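Long-range contacts in UDP-N-acetylmuramate--L-alanine ligase (Thermotoga maritima, PDB 1J6U), which catalyses the ATP-dependent ligation of L-alanine to UDP-N-acetylmuramate, a step in building the peptidoglycan of the bacterial cell wall: residues P72-K77 with P97-L102; A133-H138 with L300-E305; S142-L147 with G164-E169; N339-A344 with V434-G439; N350-V355 with L378-V383. All coordinates share one frame; numbering follows the deposited sequence.

Interaction 1 (P72-K77 with P97-L102); sequences PDLVIK and PIENRL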
# COMPACT_ATOMS: atom_id res chain seq x y z
N PRO A 72 -1.23 -14.28 27.82
CA PRO A 72 -0.26 -14.45 26.75
C PRO A 72 1.13 -14.43 27.32
O PRO A 72 1.34 -13.90 28.39
CB PRO A 72 -0.50 -13.24 25.89
CG PRO A 72 -0.79 -12.19 26.93
CD PRO A 72 -1.77 -12.91 27.83
N ASP A 73 2.08 -14.98 26.59
CA ASP A 73 3.46 -15.01 27.01
C ASP A 73 4.06 -13.77 26.45
O ASP A 73 5.14 -13.31 26.87
CB ASP A 73 4.19 -16.20 26.39
CG ASP A 73 3.50 -17.49 26.68
OD1 ASP A 73 3.15 -17.69 27.86
OD2 ASP A 73 3.30 -18.29 25.74
N LEU A 74 3.36 -13.21 25.49
CA LEU A 74 3.91 -12.06 24.83
C LEU A 74 2.83 -11.13 24.33
O LEU A 74 1.77 -11.56 23.88
CB LEU A 74 4.76 -12.57 23.67
CG LEU A 74 5.49 -11.45 22.96
CD1 LEU A 74 6.42 -10.79 24.00
CD2 LEU A 74 6.23 -11.99 21.72
N VAL A 75 3.11 -9.84 24.41
CA VAL A 75 2.15 -8.86 23.95
C VAL A 75 2.85 -7.98 22.94
O VAL A 75 3.92 -7.44 23.24
CB VAL A 75 1.65 -7.92 25.07
CG1 VAL A 75 1.02 -6.68 24.43
CG2 VAL A 75 0.63 -8.62 25.94
N ILE A 76 2.25 -7.81 21.77
CA ILE A 76 2.82 -6.94 20.75
C ILE A 76 1.86 -5.79 20.48
O ILE A 76 0.63 -5.99 20.40
CB ILE A 76 3.05 -7.69 19.44
CG1 ILE A 76 3.94 -8.89 19.71
CG2 ILE A 76 3.69 -6.74 18.43
CD1 ILE A 76 4.19 -9.71 18.51
N LYS A 77 2.41 -4.59 20.34
CA LYS A 77 1.58 -3.41 20.09
C LYS A 77 2.11 -2.51 18.98
O LYS A 77 3.31 -2.45 18.72
CB LYS A 77 1.44 -2.59 21.38
CG LYS A 77 2.71 -1.88 21.82
CD LYS A 77 2.57 -1.33 23.23
CE LYS A 77 2.99 0.11 23.34
NZ LYS A 77 4.44 0.38 23.21
N PRO A 97 5.96 -9.34 29.05
CA PRO A 97 6.81 -8.57 28.13
C PRO A 97 5.97 -8.01 26.97
O PRO A 97 5.09 -8.68 26.41
CB PRO A 97 7.83 -9.60 27.67
CG PRO A 97 7.02 -10.92 27.72
CD PRO A 97 6.30 -10.77 29.05
N ILE A 98 6.23 -6.75 26.65
CA ILE A 98 5.49 -6.06 25.62
C ILE A 98 6.47 -5.60 24.58
O ILE A 98 7.51 -5.03 24.90
CB ILE A 98 4.80 -4.81 26.17
CG1 ILE A 98 3.65 -5.22 27.09
CG2 ILE A 98 4.26 -3.95 25.03
CD1 ILE A 98 3.31 -4.12 28.05
N GLU A 99 6.13 -5.87 23.32
CA GLU A 99 6.99 -5.46 22.26
C GLU A 99 6.28 -4.66 21.20
O GLU A 99 5.05 -4.76 21.05
CB GLU A 99 7.66 -6.66 21.66
CG GLU A 99 9.09 -6.36 21.40
CD GLU A 99 9.91 -7.58 21.53
OE1 GLU A 99 9.68 -8.33 22.51
OE2 GLU A 99 10.79 -7.79 20.64
N ASN A 100 7.05 -3.82 20.51
CA ASN A 100 6.55 -2.98 19.42
C ASN A 100 6.65 -3.69 18.09
O ASN A 100 7.64 -4.38 17.81
CB ASN A 100 7.32 -1.66 19.40
CG ASN A 100 7.00 -0.80 20.63
OD1 ASN A 100 5.83 -0.46 20.87
ND2 ASN A 100 8.02 -0.47 21.42
N ARG A 101 5.61 -3.54 17.28
CA ARG A 101 5.50 -4.15 15.96
C ARG A 101 6.81 -4.22 15.15
O ARG A 101 7.32 -5.31 14.89
CB ARG A 101 4.43 -3.39 15.16
CG ARG A 101 3.98 -4.05 13.84
CD ARG A 101 2.94 -3.17 13.11
NE ARG A 101 3.40 -1.78 12.98
CZ ARG A 101 2.61 -0.72 12.80
NH1 ARG A 101 3.12 0.52 12.70
NH2 ARG A 101 1.29 -0.88 12.70
N LEU A 102 7.37 -3.06 14.80
CA LEU A 102 8.56 -3.02 13.96
C LEU A 102 9.70 -3.76 14.57
O LEU A 102 10.34 -4.60 13.92
CB LEU A 102 9.02 -1.60 13.69
CG LEU A 102 9.22 -1.21 12.23
CD1 LEU A 102 10.28 -0.14 12.19
CD2 LEU A 102 9.62 -2.43 11.38
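Lys-77 and Asn-100 lie side by side on neighbouring parallel strands, leaving the sheet on the face they share with Val-75 and Ile-98, and they meet at their polar ends. Lys-77 NZ donates to Asn-100 OD1 at 2.8 Å, tilted 15° from the plane of the amide. The lysine takes a winding route: its CG sits between the backbone N and the carbonyl carbon (chi1 70°), and bends at chi3 and chi4 carry the ammonium group round to the amide oxygen. On the way, Lys-77 CD passes 3.6 Å from CG2 of Ile-98. The other branch of that isoleucine runs alongside Val-75, CG1 lying 3.9 Å from Val-75 CB. Nearer the start of the strands, Leu-74 crosses Pro-97 at about a right angle, with Leu-74 CD1 3.8 Å from Pro-97 CG. Between these side chains runs a regular parallel backbone pairing, from Val-75 N to Pro-97 O (3.0 Å) through to Arg-101 N and Lys-77 O (2.9 Å), the last in the first turn of the next helix. The strands belong to a beta-alpha-beta unit of the Rossmann-like N-terminal domain, whose helix 86-93 packs on Val-75. Strand 98-100 is the outermost strand of this parallel sheet, with strand 74-77 as its neighbour. Chemically, the lysine charge is met by a neutral amide dipole rather than a counter-charge, and this bond supplements the four backbone bonds.

Interaction 2 (A133-H138 with L300-E305); sequences AHVLKH and LEALEE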
# COMPACT_ATOMS: atom_id res chain seq x y z
N ALA A 133 7.39 -9.39 -4.62
CA ALA A 133 6.82 -10.64 -4.16
C ALA A 133 6.22 -11.43 -5.33
O ALA A 133 6.41 -12.65 -5.44
CB ALA A 133 5.71 -10.38 -3.11
N HIS A 134 5.46 -10.75 -6.17
CA HIS A 134 4.84 -11.40 -7.32
C HIS A 134 5.91 -12.04 -8.26
O HIS A 134 5.73 -13.17 -8.70
CB HIS A 134 3.97 -10.38 -8.05
CG HIS A 134 3.42 -10.85 -9.35
ND1 HIS A 134 2.35 -11.72 -9.44
CD2 HIS A 134 3.74 -10.52 -10.63
CE1 HIS A 134 2.03 -11.90 -10.70
NE2 HIS A 134 2.85 -11.18 -11.45
N VAL A 135 6.98 -11.30 -8.58
CA VAL A 135 8.09 -11.82 -9.40
C VAL A 135 8.68 -13.08 -8.72
O VAL A 135 8.75 -14.16 -9.31
CB VAL A 135 9.22 -10.78 -9.53
CG1 VAL A 135 10.44 -11.41 -10.20
CG2 VAL A 135 8.76 -9.58 -10.37
N LEU A 136 9.11 -12.94 -7.48
CA LEU A 136 9.67 -14.07 -6.76
C LEU A 136 8.71 -15.27 -6.78
O LEU A 136 9.12 -16.43 -6.92
CB LEU A 136 10.02 -13.66 -5.32
CG LEU A 136 11.48 -13.35 -4.94
CD1 LEU A 136 12.41 -13.55 -6.13
CD2 LEU A 136 11.59 -11.97 -4.37
N LYS A 137 7.42 -15.03 -6.67
CA LYS A 137 6.52 -16.18 -6.70
C LYS A 137 6.47 -16.79 -8.10
O LYS A 137 6.41 -18.01 -8.25
CB LYS A 137 5.11 -15.76 -6.26
CG LYS A 137 4.91 -15.66 -4.75
CD LYS A 137 3.62 -14.88 -4.39
CE LYS A 137 2.32 -15.48 -4.96
NZ LYS A 137 2.05 -16.90 -4.59
N HIS A 138 6.51 -15.94 -9.13
CA HIS A 138 6.41 -16.40 -10.50
C HIS A 138 7.61 -17.20 -10.83
O HIS A 138 7.51 -18.19 -11.55
CB HIS A 138 6.32 -15.24 -11.46
CG HIS A 138 6.16 -15.65 -12.88
ND1 HIS A 138 4.95 -16.06 -13.40
CD2 HIS A 138 7.02 -15.61 -13.93
CE1 HIS A 138 5.07 -16.24 -14.71
NE2 HIS A 138 6.32 -15.98 -15.05
N LEU A 300 9.65 -10.15 -16.68
CA LEU A 300 8.74 -9.29 -17.43
C LEU A 300 7.37 -9.92 -17.68
O LEU A 300 6.37 -9.23 -17.84
CB LEU A 300 9.37 -8.89 -18.77
CG LEU A 300 10.52 -7.89 -18.62
CD1 LEU A 300 11.31 -7.77 -19.92
CD2 LEU A 300 9.97 -6.56 -18.23
N GLU A 301 7.35 -11.23 -17.75
CA GLU A 301 6.12 -11.98 -17.95
C GLU A 301 5.28 -11.80 -16.67
O GLU A 301 4.07 -11.54 -16.70
CB GLU A 301 6.51 -13.43 -18.19
CG GLU A 301 5.41 -14.43 -18.40
CD GLU A 301 5.99 -15.83 -18.60
OE1 GLU A 301 7.14 -16.06 -18.14
OE2 GLU A 301 5.30 -16.69 -19.18
N ALA A 302 5.95 -11.90 -15.53
CA ALA A 302 5.34 -11.76 -14.25
C ALA A 302 4.84 -10.31 -14.10
O ALA A 302 3.70 -10.06 -13.69
CB ALA A 302 6.34 -12.09 -13.18
N LEU A 303 5.69 -9.34 -14.44
CA LEU A 303 5.26 -7.98 -14.28
C LEU A 303 4.07 -7.71 -15.14
O LEU A 303 3.17 -6.95 -14.77
CB LEU A 303 6.38 -6.98 -14.58
CG LEU A 303 7.46 -6.86 -13.50
CD1 LEU A 303 8.54 -5.94 -14.03
CD2 LEU A 303 6.90 -6.35 -12.16
N GLU A 304 4.02 -8.32 -16.30
CA GLU A 304 2.90 -8.06 -17.17
C GLU A 304 1.61 -8.60 -16.55
O GLU A 304 0.55 -8.00 -16.70
CB GLU A 304 3.14 -8.69 -18.54
CG GLU A 304 1.98 -8.51 -19.47
CD GLU A 304 2.35 -8.72 -20.92
OE1 GLU A 304 3.16 -9.64 -21.20
OE2 GLU A 304 1.82 -7.96 -21.77
N GLU A 305 1.71 -9.69 -15.82
CA GLU A 305 0.58 -10.33 -15.18
C GLU A 305 0.20 -9.78 -13.79
O GLU A 305 -0.84 -10.11 -13.28
CB GLU A 305 0.86 -11.84 -15.08
CG GLU A 305 0.67 -12.62 -16.40
CD GLU A 305 1.25 -14.06 -16.35
OE1 GLU A 305 1.39 -14.61 -15.23
OE2 GLU A 305 1.56 -14.64 -17.43
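The His-138 ring carries Ala-302 on one face and Glu-301 at its edge, whereas the His-134 ring presents its edge to the Ala-302 carbonyl. These histidines stand one turn apart on the helix that follows the predicted ATP-binding loop, and they bridge to helix 296-305 in a helix-helix packing at 127°, the axes 8.9 Å apart at their closest. Both rings reach across because CG lies opposite the backbone N, chi1 being 172° in His-134 and -177° in His-138. Ala-302 CB makes a CH-pi contact 3.9 Å from the centroid of the His-138 ring, while Glu-301 OE1, in the ring plane, accepts a weak bond from His-138 NE2 at 3.2 Å. The firmer link is from His-134 NE2 to Ala-302 O, 2.6 Å long; the acceptor is in the ring plane, but the bond is bent and the donor stands well above the carbonyl plane. With a leucine in place of His-134 this donor is gone, and Ala-302 O would probably be left with the weak helical bond from Glu-305 N as its partner between the two segments. The carboxylate of Glu-305, its OE1 4.3 Å from His-138 ND1, may favour a positive charge on that ring. Phe-306 also meets the His-134 ring. Away from the polar groups, toward helix 276-291, the two helices touch through methyl groups, Val-135 CG2 lying 4.1 Å from Leu-303 CD2.

Interaction 3 (S142-L147 with G164-E169); sequences SPTVFL and GPVVYE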
# COMPACT_ATOMS: atom_id res chain seq x y z
N SER A 142 9.22 -19.24 -4.07
CA SER A 142 8.42 -19.46 -2.86
C SER A 142 8.82 -18.57 -1.65
O SER A 142 9.20 -19.04 -0.57
CB SER A 142 8.47 -20.95 -2.52
OG SER A 142 8.22 -21.16 -1.14
N PRO A 143 8.69 -17.25 -1.82
CA PRO A 143 9.03 -16.28 -0.78
C PRO A 143 8.02 -16.15 0.36
O PRO A 143 6.85 -16.48 0.22
CB PRO A 143 9.11 -14.97 -1.57
CG PRO A 143 7.91 -15.16 -2.54
CD PRO A 143 8.03 -16.59 -2.98
N THR A 144 8.51 -15.68 1.50
CA THR A 144 7.65 -15.38 2.62
C THR A 144 7.40 -13.91 2.31
O THR A 144 8.36 -13.14 2.08
CB THR A 144 8.37 -15.53 3.99
OG1 THR A 144 8.53 -16.92 4.29
CG2 THR A 144 7.54 -14.90 5.11
N VAL A 145 6.12 -13.52 2.29
CA VAL A 145 5.75 -12.14 2.00
C VAL A 145 5.00 -11.41 3.14
O VAL A 145 4.12 -11.97 3.78
CB VAL A 145 4.87 -12.09 0.72
CG1 VAL A 145 4.60 -10.62 0.30
CG2 VAL A 145 5.56 -12.88 -0.40
N PHE A 146 5.39 -10.17 3.38
CA PHE A 146 4.78 -9.32 4.38
C PHE A 146 4.41 -8.09 3.58
O PHE A 146 5.26 -7.24 3.30
CB PHE A 146 5.76 -8.93 5.50
CG PHE A 146 6.07 -10.04 6.44
CD1 PHE A 146 7.09 -10.95 6.15
CD2 PHE A 146 5.32 -10.22 7.60
CE1 PHE A 146 7.33 -12.02 7.03
CE2 PHE A 146 5.57 -11.28 8.46
CZ PHE A 146 6.57 -12.18 8.17
N LEU A 147 3.14 -7.97 3.24
CA LEU A 147 2.68 -6.84 2.45
C LEU A 147 1.88 -5.85 3.27
O LEU A 147 1.12 -6.25 4.16
CB LEU A 147 1.78 -7.36 1.35
CG LEU A 147 2.02 -6.93 -0.08
CD1 LEU A 147 0.69 -7.08 -0.78
CD2 LEU A 147 2.57 -5.50 -0.18
N GLY A 164 11.42 -19.76 0.61
CA GLY A 164 12.38 -18.99 -0.17
C GLY A 164 12.81 -17.75 0.59
O GLY A 164 12.84 -17.75 1.82
N PRO A 165 13.17 -16.66 -0.10
CA PRO A 165 13.57 -15.48 0.67
C PRO A 165 12.33 -14.79 1.24
O PRO A 165 11.19 -15.19 0.98
CB PRO A 165 14.25 -14.61 -0.38
CG PRO A 165 13.38 -14.82 -1.57
CD PRO A 165 13.04 -16.35 -1.53
N VAL A 166 12.55 -13.74 2.00
CA VAL A 166 11.44 -13.01 2.55
C VAL A 166 11.42 -11.60 1.95
O VAL A 166 12.45 -10.93 1.81
CB VAL A 166 11.51 -12.97 4.10
CG1 VAL A 166 12.87 -12.50 4.54
CG2 VAL A 166 10.43 -12.01 4.65
N VAL A 167 10.22 -11.19 1.53
CA VAL A 167 9.97 -9.88 0.93
C VAL A 167 9.12 -9.06 1.89
O VAL A 167 8.07 -9.55 2.37
CB VAL A 167 9.15 -10.01 -0.40
CG1 VAL A 167 9.17 -8.70 -1.15
CG2 VAL A 167 9.67 -11.11 -1.25
N TYR A 168 9.51 -7.83 2.15
CA TYR A 168 8.72 -6.99 3.04
C TYR A 168 8.85 -5.50 2.79
O TYR A 168 9.75 -5.02 2.10
CB TYR A 168 9.06 -7.30 4.49
CG TYR A 168 10.50 -7.05 4.81
CD1 TYR A 168 10.93 -5.81 5.31
CD2 TYR A 168 11.46 -8.07 4.61
CE1 TYR A 168 12.28 -5.58 5.61
CE2 TYR A 168 12.82 -7.85 4.91
CZ TYR A 168 13.21 -6.61 5.42
OH TYR A 168 14.51 -6.43 5.77
N GLU A 169 7.91 -4.80 3.36
CA GLU A 169 7.77 -3.36 3.26
C GLU A 169 8.37 -2.73 4.53
O GLU A 169 8.15 -3.22 5.59
CB GLU A 169 6.26 -3.09 3.18
CG GLU A 169 5.78 -1.73 2.76
CD GLU A 169 4.25 -1.68 2.62
OE1 GLU A 169 3.68 -2.42 1.78
OE2 GLU A 169 3.62 -0.88 3.37
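Phe-146 meets Val-166 at the apolar centre, where Val-166 CG2 comes to the edge of the aromatic ring, 3.8 Å from Phe-146 CD1. That methyl lies opposite the backbone N of its valine (the other branch has chi1 51°), and it also approaches Thr-144 CG2 at 4.1 Å. Further along the same face, Phe-146 CB and Tyr-168 CB touch at 3.8 Å. On the reverse face, Pro-143 CB packs against Val-167 CG2 at 3.9 Å. Parallel backbone bonds run between the two layers, the straightest from Val-167 N to Thr-144 O (2.8 Å). At the leading end Gly-164 N donates to Ser-142 O; a beta carbon at Gly-164 would collide with that same oxygen. At the other end Leu-147 CD2 lies 3.8 Å from Glu-169 OE1, an oxygen that accepts from Gly-148 N and bonds weakly with Thr-126 of the predicted ATP site. The pair forms part of the mixed central sheet of the middle domain, with strand 159-160 beyond Val-145 and strand 116-120 beyond Val-166; helix 125-138 packs on the face of Val-145 and Val-167, helix 101-112 on that of Val-166 and Tyr-168.

Interaction 4 (N339-A344 with V434-G439); sequences NLLQTA and VFLFVG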
# COMPACT_ATOMS: atom_id res chain seq x y z
N ASN A 339 -2.95 12.59 -9.87
CA ASN A 339 -2.37 11.42 -10.52
C ASN A 339 -3.44 10.40 -10.86
O ASN A 339 -3.51 9.90 -11.97
CB ASN A 339 -1.33 10.74 -9.62
CG ASN A 339 -0.06 11.55 -9.52
OD1 ASN A 339 0.68 11.44 -8.53
ND2 ASN A 339 0.22 12.36 -10.53
N LEU A 340 -4.26 10.08 -9.86
CA LEU A 340 -5.34 9.14 -10.04
C LEU A 340 -6.23 9.54 -11.25
O LEU A 340 -6.54 8.75 -12.14
CB LEU A 340 -6.16 9.07 -8.75
CG LEU A 340 -7.50 8.33 -8.76
CD1 LEU A 340 -7.31 6.83 -9.00
CD2 LEU A 340 -8.13 8.55 -7.43
N LEU A 341 -6.61 10.80 -11.29
CA LEU A 341 -7.46 11.24 -12.36
C LEU A 341 -6.73 11.19 -13.68
O LEU A 341 -7.31 10.83 -14.70
CB LEU A 341 -8.01 12.64 -12.04
CG LEU A 341 -9.09 12.61 -10.94
CD1 LEU A 341 -9.74 14.01 -10.80
CD2 LEU A 341 -10.15 11.56 -11.32
N GLN A 342 -5.46 11.55 -13.67
CA GLN A 342 -4.72 11.48 -14.91
C GLN A 342 -4.67 10.02 -15.37
O GLN A 342 -4.85 9.74 -16.56
CB GLN A 342 -3.32 12.04 -14.74
CG GLN A 342 -3.35 13.52 -14.54
CD GLN A 342 -1.99 14.08 -14.14
OE1 GLN A 342 -1.02 13.33 -13.94
NE2 GLN A 342 -1.91 15.41 -14.00
N THR A 343 -4.49 9.08 -14.45
CA THR A 343 -4.50 7.74 -14.97
C THR A 343 -5.90 7.27 -15.34
O THR A 343 -6.06 6.44 -16.25
CB THR A 343 -3.68 6.70 -14.08
OG1 THR A 343 -4.51 5.62 -13.61
CG2 THR A 343 -2.99 7.38 -13.00
N ALA A 344 -6.94 7.81 -14.68
CA ALA A 344 -8.31 7.39 -15.01
C ALA A 344 -8.56 7.80 -16.47
O ALA A 344 -9.09 7.04 -17.27
CB ALA A 344 -9.33 8.08 -14.09
N VAL A 434 -17.24 5.49 -14.89
CA VAL A 434 -16.31 4.93 -13.95
C VAL A 434 -16.54 5.65 -12.66
O VAL A 434 -16.44 6.87 -12.59
CB VAL A 434 -14.86 5.17 -14.37
CG1 VAL A 434 -13.93 4.83 -13.18
CG2 VAL A 434 -14.53 4.30 -15.61
N PHE A 435 -16.87 4.89 -11.62
CA PHE A 435 -17.06 5.49 -10.31
C PHE A 435 -15.81 5.19 -9.49
O PHE A 435 -15.51 4.03 -9.16
CB PHE A 435 -18.29 4.91 -9.61
CG PHE A 435 -19.54 5.11 -10.36
CD1 PHE A 435 -19.99 4.13 -11.22
CD2 PHE A 435 -20.26 6.29 -10.23
CE1 PHE A 435 -21.17 4.33 -11.96
CE2 PHE A 435 -21.42 6.49 -10.96
CZ PHE A 435 -21.88 5.51 -11.83
N LEU A 436 -15.07 6.24 -9.19
CA LEU A 436 -13.88 6.10 -8.39
C LEU A 436 -14.17 6.50 -6.94
O LEU A 436 -14.41 7.68 -6.66
CB LEU A 436 -12.78 7.04 -8.88
CG LEU A 436 -12.36 6.99 -10.32
CD1 LEU A 436 -11.46 8.22 -10.62
CD2 LEU A 436 -11.66 5.68 -10.57
N PHE A 437 -14.15 5.52 -6.04
CA PHE A 437 -14.34 5.79 -4.64
C PHE A 437 -12.93 6.00 -4.04
O PHE A 437 -12.19 5.06 -3.77
CB PHE A 437 -15.02 4.62 -3.97
CG PHE A 437 -16.47 4.57 -4.21
CD1 PHE A 437 -16.97 4.06 -5.40
CD2 PHE A 437 -17.36 5.04 -3.25
CE1 PHE A 437 -18.33 4.00 -5.62
CE2 PHE A 437 -18.73 4.99 -3.47
CZ PHE A 437 -19.21 4.46 -4.65
N VAL A 438 -12.61 7.26 -3.81
CA VAL A 438 -11.31 7.67 -3.34
C VAL A 438 -11.11 8.04 -1.89
O VAL A 438 -11.78 8.94 -1.39
CB VAL A 438 -10.86 8.86 -4.17
CG1 VAL A 438 -9.40 9.21 -3.84
CG2 VAL A 438 -11.11 8.53 -5.64
N GLY A 439 -10.16 7.38 -1.24
CA GLY A 439 -9.84 7.72 0.13
C GLY A 439 -9.21 6.64 0.96
O GLY A 439 -9.39 5.46 0.70
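Leu-340 reaches Val-438 because its CG lies anti to the backbone N (chi1 170°), which sends the side chain away from the helix and toward the sheet. From the strand, Leu-436 answers with its CG anti to its own carbonyl carbon (chi1 -55°), and an extended second torsion carries CD1 up to the helix. Two methyl encounters follow. Leu-340 and Val-438 point at each other tip to tip, with Leu-340 CD2 3.5 Å from Val-438 CG2, a snug fit for two carbons, and the same Leu-340 CD2 is 3.9 Å from Val-438 CG1, so a single methyl touches both branches of the valine. Leu-436 CD1 is the second focus. The Leu-436 side chain crosses that of Leu-341 obliquely, Leu-436 CD1 lying 3.7 Å from Leu-341 CD2 and 4.1 Å from Ala-344 CB, with Leu-340 CG a looser neighbour at 4.4 Å. Leu-340 and Ala-344 stand one turn apart and Leu-341 next to the first, so Leu-436 CD1 lies against three residues of the same helix face. The contact is wholly apolar and buried, a helix laid on a sheet nearly antiparallel to the strand beneath it (162°), the axes 11.3 Å apart. Helix 334-347 links strands 324-329 and 352-357, and strand 433-438 runs between those two in the sheet, so the helix is the crossover of a beta-alpha-beta unit passing over an inserted strand. Leu-436 is flanked by Ile-327 and Ile-353 of these neighbours, while on the reverse face Phe-437 packs against helix 443-457.

Interaction 5 (N350-V355 with L378-V383); sequences NEKIVV and LADEVV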
# COMPACT_ATOMS: atom_id res chain seq x y z
N ASN A 350 -12.93 7.89 -22.89
CA ASN A 350 -14.22 8.51 -23.12
C ASN A 350 -15.27 8.42 -22.07
O ASN A 350 -16.20 9.21 -22.07
CB ASN A 350 -14.78 8.00 -24.42
CG ASN A 350 -13.93 8.40 -25.59
OD1 ASN A 350 -13.66 9.59 -25.78
ND2 ASN A 350 -13.49 7.43 -26.37
N GLU A 351 -15.14 7.47 -21.17
CA GLU A 351 -16.14 7.31 -20.12
C GLU A 351 -16.29 8.54 -19.19
O GLU A 351 -15.43 9.43 -19.13
CB GLU A 351 -15.82 6.07 -19.27
CG GLU A 351 -16.01 4.69 -19.98
CD GLU A 351 -14.96 4.37 -21.08
OE1 GLU A 351 -13.94 5.09 -21.22
OE2 GLU A 351 -15.17 3.38 -21.81
N LYS A 352 -17.42 8.57 -18.48
CA LYS A 352 -17.70 9.63 -17.52
C LYS A 352 -16.95 9.23 -16.25
O LYS A 352 -17.05 8.07 -15.80
CB LYS A 352 -19.20 9.68 -17.23
CG LYS A 352 -19.64 10.73 -16.23
CD LYS A 352 -21.01 11.27 -16.58
CE LYS A 352 -21.91 11.52 -15.37
NZ LYS A 352 -22.51 10.24 -14.88
N ILE A 353 -16.19 10.16 -15.69
CA ILE A 353 -15.44 9.89 -14.47
C ILE A 353 -16.11 10.57 -13.29
O ILE A 353 -16.25 11.81 -13.27
CB ILE A 353 -14.00 10.42 -14.55
CG1 ILE A 353 -13.32 9.86 -15.79
CG2 ILE A 353 -13.22 9.98 -13.31
CD1 ILE A 353 -13.36 8.36 -15.86
N VAL A 354 -16.53 9.76 -12.33
CA VAL A 354 -17.21 10.24 -11.13
C VAL A 354 -16.39 9.92 -9.88
O VAL A 354 -16.14 8.75 -9.57
CB VAL A 354 -18.57 9.59 -10.95
CG1 VAL A 354 -19.17 10.06 -9.65
CG2 VAL A 354 -19.47 9.96 -12.12
N VAL A 355 -15.97 10.97 -9.18
CA VAL A 355 -15.19 10.79 -7.97
C VAL A 355 -16.04 11.03 -6.73
O VAL A 355 -16.72 12.04 -6.62
CB VAL A 355 -14.02 11.75 -7.93
CG1 VAL A 355 -13.18 11.49 -6.68
CG2 VAL A 355 -13.21 11.60 -9.16
N LEU A 378 -10.43 17.52 -13.03
CA LEU A 378 -10.47 16.55 -14.12
C LEU A 378 -11.67 15.57 -14.09
O LEU A 378 -11.98 14.95 -15.12
CB LEU A 378 -9.15 15.76 -14.15
CG LEU A 378 -8.26 15.79 -15.42
CD1 LEU A 378 -7.22 14.66 -15.38
CD2 LEU A 378 -9.12 15.63 -16.66
N ALA A 379 -12.33 15.40 -12.95
CA ALA A 379 -13.48 14.50 -12.88
C ALA A 379 -14.71 15.15 -13.48
O ALA A 379 -14.79 16.36 -13.53
CB ALA A 379 -13.78 14.10 -11.45
N ASP A 380 -15.67 14.36 -13.95
CA ASP A 380 -16.88 14.94 -14.53
C ASP A 380 -17.89 15.30 -13.45
O ASP A 380 -18.63 16.26 -13.58
CB ASP A 380 -17.49 13.94 -15.48
CG ASP A 380 -16.53 13.55 -16.55
OD1 ASP A 380 -16.14 14.46 -17.32
OD2 ASP A 380 -16.15 12.36 -16.61
N GLU A 381 -17.91 14.52 -12.39
CA GLU A 381 -18.79 14.75 -11.27
C GLU A 381 -17.99 14.50 -10.03
O GLU A 381 -17.20 13.56 -9.98
CB GLU A 381 -19.95 13.75 -11.27
CG GLU A 381 -20.69 13.67 -12.58
CD GLU A 381 -22.02 14.36 -12.53
OE1 GLU A 381 -22.07 15.61 -12.72
OE2 GLU A 381 -23.02 13.63 -12.30
N VAL A 382 -18.19 15.35 -9.02
CA VAL A 382 -17.54 15.11 -7.75
C VAL A 382 -18.51 15.13 -6.58
O VAL A 382 -19.29 16.06 -6.42
CB VAL A 382 -16.46 16.16 -7.41
CG1 VAL A 382 -15.71 15.68 -6.15
CG2 VAL A 382 -15.52 16.35 -8.55
N VAL A 383 -18.46 14.09 -5.76
CA VAL A 383 -19.24 14.01 -4.53
C VAL A 383 -18.19 13.98 -3.40
O VAL A 383 -17.39 13.05 -3.34
CB VAL A 383 -20.08 12.71 -4.40
CG1 VAL A 383 -20.73 12.66 -2.99
CG2 VAL A 383 -21.17 12.67 -5.45
O HOH W 1 -15.80 12.35 -19.93
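Asp-380 bonds to both backbone groups of Ile-353: its OD2 accepts from Ile-353 N, and its N donates to Ile-353 O at 2.7 Å. The carboxylate is folded back beside its own backbone N (chi1 -57°), which lets one residue serve both groups; the OD2 bond as modelled is improbably short and its length doubtful. A water can donate to Glu-351 O at 3.1 Å and weakly to Asp-380 OD2, which also has a long, weak ion pair with Lys-345. Ile-353 O takes a second, longer bond from Glu-381 N at 3.3 Å, both donors in the carbonyl plane. The parallel pairing continues with Val-355 N to Glu-381 O (3.0 Å) and Val-383 N to Val-355 O (2.8 Å). On one face Val-355 CG2 presses on Ala-379 CB. On the other, Lys-352 crosses Glu-381 obliquely, Lys-352 CE 3.7 Å from Glu-381 CG, but Lys-352 NZ stays 4.3 Å from Glu-381 OE2, too far for a salt bridge. An alanine in place of Lys-352 would probably leave Glu-381 CG without its aliphatic neighbour and its carboxylate without the nearby positive charge. Backbone bonds thus chiefly join these strands of the C-terminal sheet, a side-chain carboxylate apparently replacing one backbone acceptor.

In the fold
The five contacts sample all three domains of a Mur ligase. Interaction 1 belongs to the N-terminal sheet and interaction 3 to the central one, their nearest atoms about 6 Å apart. Interactions 2 and 3 share a helix-on-sheet core: Leu-136 packs on Val-167, and the helix of segment 133-138 leads directly into the strand of segment 142-147. The predicted ATP site lies at the start of that helix, where Glu-169 of interaction 3 approaches Thr-126 to about 3 Å between side chains. Interactions 4 and 5, centres 8 Å apart, occupy one C-terminal sheet, and Leu-436 N probably bonds to Val-354 O. Interactions 1 and 5 are farthest apart, with centres 46 Å distant.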